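Side-chain contacts in putative peptidyl-prolyl cis-trans isomerase Cbf2 (Campylobacter jejuni, PDB 3RFW), which probably catalyses the cis-trans isomerisation of peptidyl-proline bonds in proteins and is a SurA-like chaperone: residues Gln47-Ile50 and Leu51-Ala54; Leu77-Val80 and Tyr81-Ile85. All blocks are in the same frame, centred on the assembly; numbering follows the deposited sequence.

Contact 1 (Gln47-Ile50 and Leu51-Ala54); sequences QDLI and LQDA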
loop_
_atom_site.group_PDB
_atom_site.type_symbol
_atom_site.label_atom_id
_atom_site.label_comp_id
_atom_site.label_asym_id
_atom_site.label_seq_id
_atom_site.Cartn_x
_atom_site.Cartn_y
_atom_site.Cartn_z
ATOM N N GLN A 47 27.270 -18.584 -4.241
ATOM C CA GLN A 47 27.751 -17.177 -4.246
ATOM C C GLN A 47 29.278 -17.117 -4.383
ATOM O O GLN A 47 29.789 -16.471 -5.248
ATOM C CB GLN A 47 27.266 -16.441 -2.962
ATOM C CG GLN A 47 27.726 -14.962 -2.791
ATOM C CD GLN A 47 29.035 -14.797 -1.981
ATOM O OE1 GLN A 47 29.576 -15.751 -1.394
ATOM N NE2 GLN A 47 29.522 -13.571 -1.919
ATOM N N ASP A 48 29.978 -17.996 -3.699
ATOM C CA ASP A 48 31.432 -17.974 -3.769
ATOM C C ASP A 48 31.989 -18.344 -5.127
ATOM O O ASP A 48 32.952 -17.742 -5.632
ATOM C CB ASP A 48 32.017 -18.855 -2.696
ATOM C CG ASP A 48 33.519 -18.687 -2.571
ATOM O OD1 ASP A 48 33.955 -17.673 -1.992
ATOM O OD2 ASP A 48 34.260 -19.563 -3.076
ATOM N N LEU A 49 31.276 -19.239 -5.794
ATOM C CA LEU A 49 31.733 -19.759 -7.063
ATOM C C LEU A 49 31.366 -18.776 -8.133
ATOM O O LEU A 49 32.044 -18.687 -9.125
ATOM C CB LEU A 49 31.096 -21.138 -7.364
ATOM C CG LEU A 49 31.670 -22.278 -6.494
ATOM C CD1 LEU A 49 30.836 -23.587 -6.592
ATOM C CD2 LEU A 49 33.132 -22.558 -6.851
ATOM N N ILE A 50 30.274 -18.049 -7.955
ATOM C CA ILE A 50 29.934 -17.022 -8.933
ATOM C C ILE A 50 31.008 -15.896 -8.855
ATOM O O ILE A 50 31.458 -15.377 -9.873
ATOM C CB ILE A 50 28.560 -16.444 -8.657
ATOM C CG1 ILE A 50 27.468 -17.417 -9.112
ATOM C CG2 ILE A 50 28.446 -15.084 -9.331
ATOM C CD1 ILE A 50 26.128 -17.203 -8.481
ATOM N N LEU A 51 31.463 -15.583 -7.648
ATOM C CA LEU A 51 32.558 -14.580 -7.477
ATOM C C LEU A 51 33.841 -15.013 -8.196
ATOM O O LEU A 51 34.436 -14.237 -8.927
ATOM C CB LEU A 51 32.871 -14.366 -5.979
ATOM C CG LEU A 51 31.864 -13.558 -5.133
ATOM C CD1 LEU A 51 32.251 -13.590 -3.661
ATOM C CD2 LEU A 51 31.688 -12.077 -5.606
ATOM N N GLN A 52 34.242 -16.271 -7.999
ATOM C CA GLN A 52 35.406 -16.829 -8.690
ATOM C C GLN A 52 35.239 -16.821 -10.190
ATOM O O GLN A 52 36.161 -16.497 -10.930
ATOM C CB GLN A 52 35.681 -18.253 -8.210
ATOM C CG GLN A 52 35.990 -18.355 -6.715
ATOM C CD GLN A 52 36.440 -19.759 -6.323
ATOM O OE1 GLN A 52 36.027 -20.326 -5.287
ATOM N NE2 GLN A 52 37.305 -20.318 -7.142
ATOM N N ASP A 53 34.043 -17.143 -10.664
ATOM C CA ASP A 53 33.836 -17.088 -12.088
ATOM C C ASP A 53 33.863 -15.657 -12.662
ATOM O O ASP A 53 34.413 -15.422 -13.760
ATOM C CB ASP A 53 32.584 -17.841 -12.505
ATOM C CG ASP A 53 32.652 -18.302 -13.947
ATOM O OD1 ASP A 53 31.717 -18.026 -14.714
ATOM O OD2 ASP A 53 33.710 -18.820 -14.339
ATOM N N ALA A 54 33.291 -14.714 -11.911
ATOM C CA ALA A 54 33.286 -13.308 -12.316
ATOM C C ALA A 54 34.722 -12.770 -12.459
ATOM O O ALA A 54 35.042 -12.057 -13.406
ATOM C CB ALA A 54 32.489 -12.489 -11.283
#
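L51 packs back against Q47 one turn earlier in the α-helix 34-56, and following its side chain from the root outward shows how the turn is filled. CB of L51 rests 3.4 Å from the carbonyl oxygen O of D48. With CG anti to the carbonyl carbon (chi1 -74°), the chain heads back toward the preceding turn, and CG of L51 comes 3.6 Å from O of Q47. That same oxygen takes the backbone N-H of L51 in an i to i+4 bond, so the carbonyl that binds this N-H also packs against CG. At the tip, L51 CD1 reaches the end of the Q47 side chain and lies 3.8 Å from its CD; the bend at chi2 of Q47 brings the amide round to this methyl, and the two side chains cross obliquely. D74 of the second subunit also packs on L51.

Three more i to i+4 bonds complete the run: Q52 N to D48 O, D53 N to L49 O, and A54 N to I50 O. D53 sends its carboxylate away from the turn, where OD1 is hydrogen-bonded to OH of Y81 of the second subunit. Next along the helix, Q52 runs extended toward D48, with its amide plane 76° from the carboxylate, and its CG sits 3.3 Å from O of D48.

Contact 2 (Leu77-Val80 and Tyr81-Ile85); sequences LVNV and YQEKI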
loop_
_atom_site.group_PDB
_atom_site.type_symbol
_atom_site.label_atom_id
_atom_site.label_comp_id
_atom_site.label_asym_id
_atom_site.label_seq_id
_atom_site.Cartn_x
_atom_site.Cartn_y
_atom_site.Cartn_z
ATOM N N LEU A 77 30.903 5.245 3.777
ATOM C CA LEU A 77 31.659 6.133 4.702
ATOM C C LEU A 77 30.771 7.294 5.254
ATOM O O LEU A 77 30.838 7.640 6.439
ATOM C CB LEU A 77 32.875 6.739 3.985
ATOM C CG LEU A 77 33.907 7.426 4.893
ATOM C CD1 LEU A 77 34.358 6.481 6.009
ATOM C CD2 LEU A 77 35.118 7.982 4.118
ATOM N N VAL A 78 29.973 7.912 4.381
ATOM C CA VAL A 78 29.089 8.999 4.775
ATOM C C VAL A 78 28.085 8.478 5.795
ATOM O O VAL A 78 27.820 9.123 6.793
ATOM C CB VAL A 78 28.376 9.609 3.565
ATOM C CG1 VAL A 78 27.174 10.492 4.006
ATOM C CG2 VAL A 78 29.331 10.416 2.747
ATOM N N ASN A 79 27.619 7.250 5.601
ATOM C CA ASN A 79 26.634 6.666 6.493
ATOM C C ASN A 79 27.237 6.321 7.841
ATOM O O ASN A 79 26.611 6.510 8.876
ATOM C CB ASN A 79 26.051 5.415 5.854
ATOM C CG ASN A 79 24.888 4.862 6.629
ATOM O OD1 ASN A 79 25.052 3.957 7.442
ATOM N ND2 ASN A 79 23.713 5.455 6.441
ATOM N N VAL A 80 28.455 5.795 7.841
ATOM C CA VAL A 80 29.149 5.523 9.091
ATOM C C VAL A 80 29.374 6.843 9.864
ATOM O O VAL A 80 29.158 6.905 11.045
ATOM C CB VAL A 80 30.512 4.815 8.834
ATOM C CG1 VAL A 80 31.304 4.702 10.146
ATOM C CG2 VAL A 80 30.288 3.382 8.154
ATOM N N TYR A 81 29.753 7.903 9.159
ATOM C CA TYR A 81 29.893 9.234 9.754
ATOM C C TYR A 81 28.597 9.685 10.432
ATOM O O TYR A 81 28.633 10.098 11.573
ATOM C CB TYR A 81 30.297 10.233 8.673
ATOM C CG TYR A 81 30.696 11.612 9.165
ATOM C CD1 TYR A 81 29.791 12.679 9.142
ATOM C CD2 TYR A 81 31.994 11.862 9.613
ATOM C CE1 TYR A 81 30.182 13.967 9.567
ATOM C CE2 TYR A 81 32.382 13.130 10.043
ATOM C CZ TYR A 81 31.487 14.184 9.973
ATOM O OH TYR A 81 31.892 15.424 10.413
ATOM N N GLN A 82 27.453 9.558 9.755
ATOM C CA GLN A 82 26.204 10.070 10.290
ATOM C C GLN A 82 25.673 9.164 11.374
ATOM O O GLN A 82 25.074 9.636 12.365
ATOM C CB GLN A 82 25.181 10.275 9.169
ATOM C CG GLN A 82 25.739 11.134 8.053
ATOM C CD GLN A 82 24.848 11.163 6.844
ATOM O OE1 GLN A 82 24.171 10.183 6.553
ATOM N NE2 GLN A 82 24.808 12.304 6.150
ATOM N N GLU A 83 26.053 7.894 11.287
ATOM C CA GLU A 83 25.793 6.935 12.361
ATOM C C GLU A 83 26.561 7.183 13.662
ATOM O O GLU A 83 25.988 7.041 14.734
ATOM C CB GLU A 83 26.037 5.499 11.881
ATOM C CG GLU A 83 24.812 4.840 11.275
ATOM C CD GLU A 83 24.212 3.777 12.204
ATOM O OE1 GLU A 83 23.098 4.020 12.747
ATOM O OE2 GLU A 83 24.881 2.720 12.408
ATOM N N LYS A 84 27.844 7.545 13.595
ATOM C CA LYS A 84 28.527 8.000 14.804
ATOM C C LYS A 84 27.824 9.235 15.423
ATOM O O LYS A 84 27.659 9.319 16.633
ATOM C CB LYS A 84 30.003 8.310 14.560
ATOM C CG LYS A 84 30.793 7.195 13.879
ATOM C CD LYS A 84 30.947 6.013 14.797
ATOM C CE LYS A 84 32.110 5.158 14.332
ATOM N NZ LYS A 84 32.377 4.066 15.300
ATOM N N ILE A 85 27.361 10.158 14.586
ATOM C CA ILE A 85 26.582 11.293 15.087
ATOM C C ILE A 85 25.262 10.853 15.718
ATOM O O ILE A 85 24.971 11.207 16.846
ATOM C CB ILE A 85 26.366 12.333 14.002
ATOM C CG1 ILE A 85 27.719 12.921 13.606
ATOM C CG2 ILE A 85 25.407 13.426 14.481
ATOM C CD1 ILE A 85 27.667 13.819 12.391
#
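The carbonyl oxygen O of N79 receives the backbone N of E83 at 2.8 Å, the shortest of the four i to i+4 bonds that join L77-V80 to Y81-K84. The E83 side chain also starts against this oxygen: its CB lies 3.2 Å from O of N79. Farther out, N79 and E83 run side by side and point the same way, with the amide and carboxylate planes only 20° apart; here it is OD1 of N79 that faces the aliphatic CG of E83, 3.9 Å away.

One residue round, V78 and Q82 pair in the same sense. Q82 is extended beyond CG, and with CG anti to the carbonyl carbon (chi1 -53°) the chain runs back over the preceding turn. CG of Q82 passes 3.2 Å from O of V78, the acceptor of Q82 N, and the amide then lies against the valine methyl, with NE2 3.7 Å from CG1 of V78. K84 starts likewise on V80, its CG 3.3 Å from O of V80, but bends at chi2, and its NZ ends in a salt bridge with D62 of the second subunit.

Y81 uses CB for the local packing, 3.3 Å from O of V78, while CG anti to the backbone N (chi1 -171°) carries the ring off the turn. K239 and L243 of helix 216-246 touch the side chain, and its OH is hydrogen-bonded to OD1 of D53 of the second subunit. This is regular α-helix packing at i to i+4 spacing, in a helix that touches both helix 216-246 and the second subunit.

How the contacts relate
Contacts 1 and 2 lie on consecutive helices, 34-56 and 63-86, and come in series along the chain, the first closed before the second opens. Their centres are 31 Å apart, and the nearest atoms about 20 Å, so within one subunit they do not touch. They sit on the same side of the chain's centre, in the helical part of the molecule and away from the four-stranded sheet. What joins them is the dimer: residues of 47-54 in one copy meet residues of 77-81 in the other, as where A54 packs on L77 and I50 on Y81. The two helices are therefore partners between subunits, and form part of the dimer interface.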